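Local atomic coordinates of putative phosphosugar isomerase (Clostridium difficile, PDB entry 3G68), a protein that is probably an isomerase acting on phosphosugars, built from two sugar isomerase (SIS) domains and related to the isomerising part of glucosamine-6-phosphate synthase. Residues A227-L230 with L231-M234; L159-A162 with R163-I167. All coordinates share one frame; numbering follows the deposited sequence.

Contact 1: residues A227-L230 with L231-M234; sequences ALKL and LETM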
loop_
_atom_site.group_PDB
_atom_site.type_symbol
_atom_site.label_atom_id
_atom_site.label_comp_id
_atom_site.label_asym_id
_atom_site.label_seq_id
_atom_site.Cartn_x
_atom_site.Cartn_y
_atom_site.Cartn_z
ATOM N N ALA B 227 -21.184 -26.734 45.143
ATOM C CA ALA B 227 -21.510 -27.896 45.948
ATOM C C ALA B 227 -22.992 -28.257 45.784
ATOM O O ALA B 227 -23.304 -29.426 45.559
ATOM C CB ALA B 227 -21.144 -27.652 47.414
ATOM N N LEU B 228 -23.907 -27.294 45.871
ATOM C CA LEU B 228 -25.355 -27.598 45.724
ATOM C C LEU B 228 -25.668 -28.161 44.332
ATOM O O LEU B 228 -26.425 -29.115 44.223
ATOM C CB LEU B 228 -26.230 -26.356 45.971
ATOM C CG LEU B 228 -27.741 -26.458 45.770
ATOM C CD1 LEU B 228 -28.361 -27.565 46.690
ATOM C CD2 LEU B 228 -28.453 -25.065 45.965
ATOM N N LYS B 229 -25.091 -27.587 43.277
ATOM C CA LYS B 229 -25.412 -28.071 41.912
ATOM C C LYS B 229 -24.875 -29.481 41.670
ATOM O O LYS B 229 -25.553 -30.299 41.050
ATOM C CB LYS B 229 -24.966 -27.085 40.829
ATOM C CG LYS B 229 -25.817 -25.798 40.814
ATOM C CD LYS B 229 -27.238 -26.063 40.312
ATOM C CE LYS B 229 -28.293 -25.171 40.954
ATOM N NZ LYS B 229 -28.216 -23.789 40.537
ATOM N N LEU B 230 -23.696 -29.776 42.202
ATOM C CA LEU B 230 -23.167 -31.158 42.126
ATOM C C LEU B 230 -24.099 -32.099 42.916
ATOM O O LEU B 230 -24.392 -33.207 42.470
ATOM C CB LEU B 230 -21.749 -31.254 42.691
ATOM C CG LEU B 230 -20.555 -30.794 41.831
ATOM C CD1 LEU B 230 -19.264 -30.745 42.662
ATOM C CD2 LEU B 230 -20.389 -31.707 40.626
ATOM N N LEU B 231 -24.511 -31.688 44.109
ATOM C CA LEU B 231 -25.416 -32.511 44.917
ATOM C C LEU B 231 -26.685 -32.837 44.149
ATOM O O LEU B 231 -27.123 -33.990 44.111
ATOM C CB LEU B 231 -25.816 -31.806 46.220
ATOM C CG LEU B 231 -26.735 -32.559 47.207
ATOM C CD1 LEU B 231 -26.511 -32.008 48.637
ATOM C CD2 LEU B 231 -28.241 -32.510 46.820
ATOM N N GLU B 232 -27.274 -31.818 43.549
ATOM C CA GLU B 232 -28.551 -31.986 42.823
ATOM C C GLU B 232 -28.441 -32.870 41.587
ATOM O O GLU B 232 -29.406 -33.525 41.218
ATOM C CB GLU B 232 -29.085 -30.619 42.417
ATOM C CG GLU B 232 -29.530 -29.751 43.595
ATOM C CD GLU B 232 -29.919 -28.310 43.197
ATOM O OE1 GLU B 232 -29.536 -27.819 42.111
ATOM O OE2 GLU B 232 -30.601 -27.661 44.014
ATOM N N THR B 233 -27.264 -32.922 40.971
ATOM C CA THR B 233 -27.086 -33.640 39.698
ATOM C C THR B 233 -26.345 -34.969 39.828
ATOM O O THR B 233 -26.689 -35.953 39.164
ATOM C CB THR B 233 -26.386 -32.719 38.676
ATOM O OG1 THR B 233 -25.104 -32.282 39.170
ATOM C CG2 THR B 233 -27.263 -31.500 38.384
HETATM N N MSE B 234 -25.320 -34.994 40.666
HETATM C CA MSE B 234 -24.560 -36.230 40.922
HETATM C C MSE B 234 -25.276 -37.100 41.949
HETATM O O MSE B 234 -25.015 -38.313 42.052
HETATM C CB MSE B 234 -23.155 -35.903 41.421
HETATM C CG MSE B 234 -22.335 -35.046 40.480
HETATM SE SE MSE B 234 -21.709 -36.054 38.943
HETATM C CE MSE B 234 -20.379 -37.140 39.874
#
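With CG trans to the carbonyl carbon (chi1 -68°) and the chain extended beyond it, Glu-232 runs back along helix 220-234 and lays its carboxylate between Leu-228 and Lys-229. Leu-228 turns its branch to meet it, CG lying opposite the backbone N (chi1 176°), and the two side chains cross at a slant, Leu-228 CD1 lying 3.5 Å from Glu-232 OE2. The other carboxylate oxygen borders the aliphatic part of the lysine: Lys-229 CE is 3.1 Å from Glu-232 OE1. The chains of Lys-229 and Glu-232 run side by side, but the charged ends stop short of a salt bridge, with Lys-229 NZ 4.5 Å from Glu-232 OE1. The bent lysine instead carries its ammonium to Glu-225, Thr-44 OG1 and the carbonyl of Lys-143.

At the next residue the Thr-233 hydroxyl donates to the carbonyl one turn back, Thr-233 OG1 to Lys-229 O at 2.8 Å. Thr-233 N is shared weakly between Lys-229 O and Leu-230 O, so the hydroxyl gives Lys-229 O a second donor. Met-234 N then makes the straighter bond to Leu-230 O at 2.7 Å. Selenomethionine Met-234 runs alongside Leu-230, whose CD2 lies 3.9 Å from Met-234 CG. Leu-230 also packs on Ile-211 and Ile-213 of strand 210-215 and on helix 316-324. These i to i+3 and i to i+4 contacts occupy the closing turns of the helix linking parallel strands 210-215 and 238-242, a beta-alpha-beta crossover of a SIS-type alpha/beta domain.

Contact 2: residues L159-A162 with R163-I167; sequences LQIA and REKGI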
loop_
_atom_site.group_PDB
_atom_site.type_symbol
_atom_site.label_atom_id
_atom_site.label_comp_id
_atom_site.label_asym_id
_atom_site.label_seq_id
_atom_site.Cartn_x
_atom_site.Cartn_y
_atom_site.Cartn_z
ATOM N N LEU B 159 -23.147 -0.618 41.455
ATOM C CA LEU B 159 -22.475 0.352 40.592
ATOM C C LEU B 159 -23.333 1.584 40.241
ATOM O O LEU B 159 -22.835 2.711 40.206
ATOM C CB LEU B 159 -21.972 -0.360 39.317
ATOM C CG LEU B 159 -20.736 -1.262 39.512
ATOM C CD1 LEU B 159 -20.450 -2.148 38.260
ATOM C CD2 LEU B 159 -19.505 -0.391 39.851
ATOM N N GLN B 160 -24.602 1.336 39.960
ATOM C CA GLN B 160 -25.597 2.352 39.607
ATOM C C GLN B 160 -25.890 3.271 40.784
ATOM O O GLN B 160 -26.009 4.484 40.615
ATOM C CB GLN B 160 -26.877 1.669 39.114
ATOM C CG GLN B 160 -26.735 1.032 37.697
ATOM C CD GLN B 160 -27.089 1.996 36.576
ATOM O OE1 GLN B 160 -27.983 2.812 36.728
ATOM N NE2 GLN B 160 -26.416 1.866 35.421
ATOM N N ILE B 161 -25.976 2.686 41.976
ATOM C CA ILE B 161 -26.168 3.460 43.204
ATOM C C ILE B 161 -24.914 4.280 43.454
ATOM O O ILE B 161 -25.003 5.476 43.635
ATOM C CB ILE B 161 -26.442 2.583 44.419
ATOM C CG1 ILE B 161 -27.842 1.988 44.346
ATOM C CG2 ILE B 161 -26.344 3.392 45.704
ATOM C CD1 ILE B 161 -28.048 0.854 45.347
ATOM N N ALA B 162 -23.755 3.627 43.415
ATOM C CA ALA B 162 -22.466 4.270 43.673
ATOM C C ALA B 162 -22.235 5.505 42.790
ATOM O O ALA B 162 -21.788 6.561 43.265
ATOM C CB ALA B 162 -21.330 3.250 43.489
ATOM N N ARG B 163 -22.523 5.371 41.502
ATOM C CA ARG B 163 -22.349 6.498 40.585
ATOM C C ARG B 163 -23.340 7.618 40.923
ATOM O O ARG B 163 -22.943 8.773 41.024
ATOM C CB ARG B 163 -22.475 6.048 39.120
ATOM C CG ARG B 163 -22.229 7.175 38.071
ATOM C CD ARG B 163 -22.271 6.628 36.638
ATOM N NE ARG B 163 -23.590 6.062 36.371
ATOM C CZ ARG B 163 -23.975 5.493 35.240
ATOM N NH1 ARG B 163 -23.152 5.408 34.204
ATOM N NH2 ARG B 163 -25.215 5.026 35.139
ATOM N N GLU B 164 -24.614 7.279 41.110
ATOM C CA GLU B 164 -25.664 8.274 41.390
ATOM C C GLU B 164 -25.364 9.060 42.630
ATOM O O GLU B 164 -25.494 10.296 42.648
ATOM C CB GLU B 164 -27.020 7.578 41.530
ATOM C CG GLU B 164 -28.239 8.453 41.938
ATOM C CD GLU B 164 -28.692 9.488 40.901
ATOM O OE1 GLU B 164 -28.206 9.475 39.743
ATOM O OE2 GLU B 164 -29.579 10.304 41.276
ATOM N N LYS B 165 -24.952 8.345 43.673
ATOM C CA LYS B 165 -24.680 8.958 44.982
ATOM C C LYS B 165 -23.286 9.614 45.107
ATOM O O LYS B 165 -22.980 10.244 46.118
ATOM C CB LYS B 165 -24.948 7.943 46.113
ATOM C CG LYS B 165 -26.383 7.286 46.097
ATOM C CD LYS B 165 -27.564 8.269 45.901
ATOM C CE LYS B 165 -28.909 7.584 46.228
ATOM N NZ LYS B 165 -30.145 8.455 46.009
ATOM N N GLY B 166 -22.454 9.473 44.087
ATOM C CA GLY B 166 -21.143 10.106 44.053
ATOM C C GLY B 166 -19.955 9.354 44.618
ATOM O O GLY B 166 -18.869 9.922 44.714
ATOM N N ILE B 167 -20.124 8.079 44.962
ATOM C CA ILE B 167 -19.011 7.280 45.508
ATOM C C ILE B 167 -17.952 7.034 44.429
ATOM O O ILE B 167 -16.745 6.985 44.723
ATOM C CB ILE B 167 -19.486 5.909 46.066
ATOM C CG1 ILE B 167 -20.532 6.092 47.168
ATOM C CG2 ILE B 167 -18.301 5.110 46.628
ATOM C CD1 ILE B 167 -21.144 4.765 47.641
HETATM O O HOH W 1 -25.840 5.568 38.144
#
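Gln-160 lies alongside Arg-163, its amide turned 75° from the guanidinium plane. Arg-163 leaves the helix with CG trans to the backbone N (chi1 -177°) and bends at chi3 (61°), which brings the guanidinium beside the amide. Gln-160 NE2 and Arg-163 NH2 are 3.4 Å apart, but both are donors; their closeness is consistent with a shared acceptor, Asp-23 OD1, which bonds the amide and forms a salt bridge with the arginine. Tyr-173 completes the cluster, its hydroxyl bonding Gln-160 NE2 and its ring making a cation-pi contact with Arg-163. A water at the guanidinium edge, in its plane, accepts from Arg-163 NE at 2.9 Å and donates to Gln-160 O, which also receives Glu-164 N.

A Schellman motif ends helix 145-165 here. Gly-166 takes a positive phi, and two bonds reach back: Gly-166 N to Arg-163 O at 3.2 Å and, weakly, Ile-167 N to Ala-162 O at 2.8 Å. The reversal sets Ile-167 CB 4.1 Å from Ala-162 CB. On another flank, Lys-165 CG meets Ile-161 CG2 at 3.9 Å. Lys-165 NZ continues to the carbonyl of Thr-32, while Ala-162 packs on Leu-59 of helix 43-59.

After helices 4-20 and 22-25 the chain builds the parallel sheet containing strands 36-40, 63-67, 84-90 and 111-116, then enters helix 145-165, whose C-terminal end holds contact 2. After the helices between 170 and 206 it forms a second parallel sheet of the same strand order, and contact 1 lies in helix 220-234, between its first two strands. Contact 1 spans the last turns of its helix, and contact 2 closes the last turn and the reversal after it; they follow in series, neither nesting nor crossing. The centres of contact 1 and contact 2 are about 37 Å apart. Contact 2 meets helices 43-59 and 170-184, whereas contact 1 joins strand 210-215 and helix 316-324 to helix 43-59.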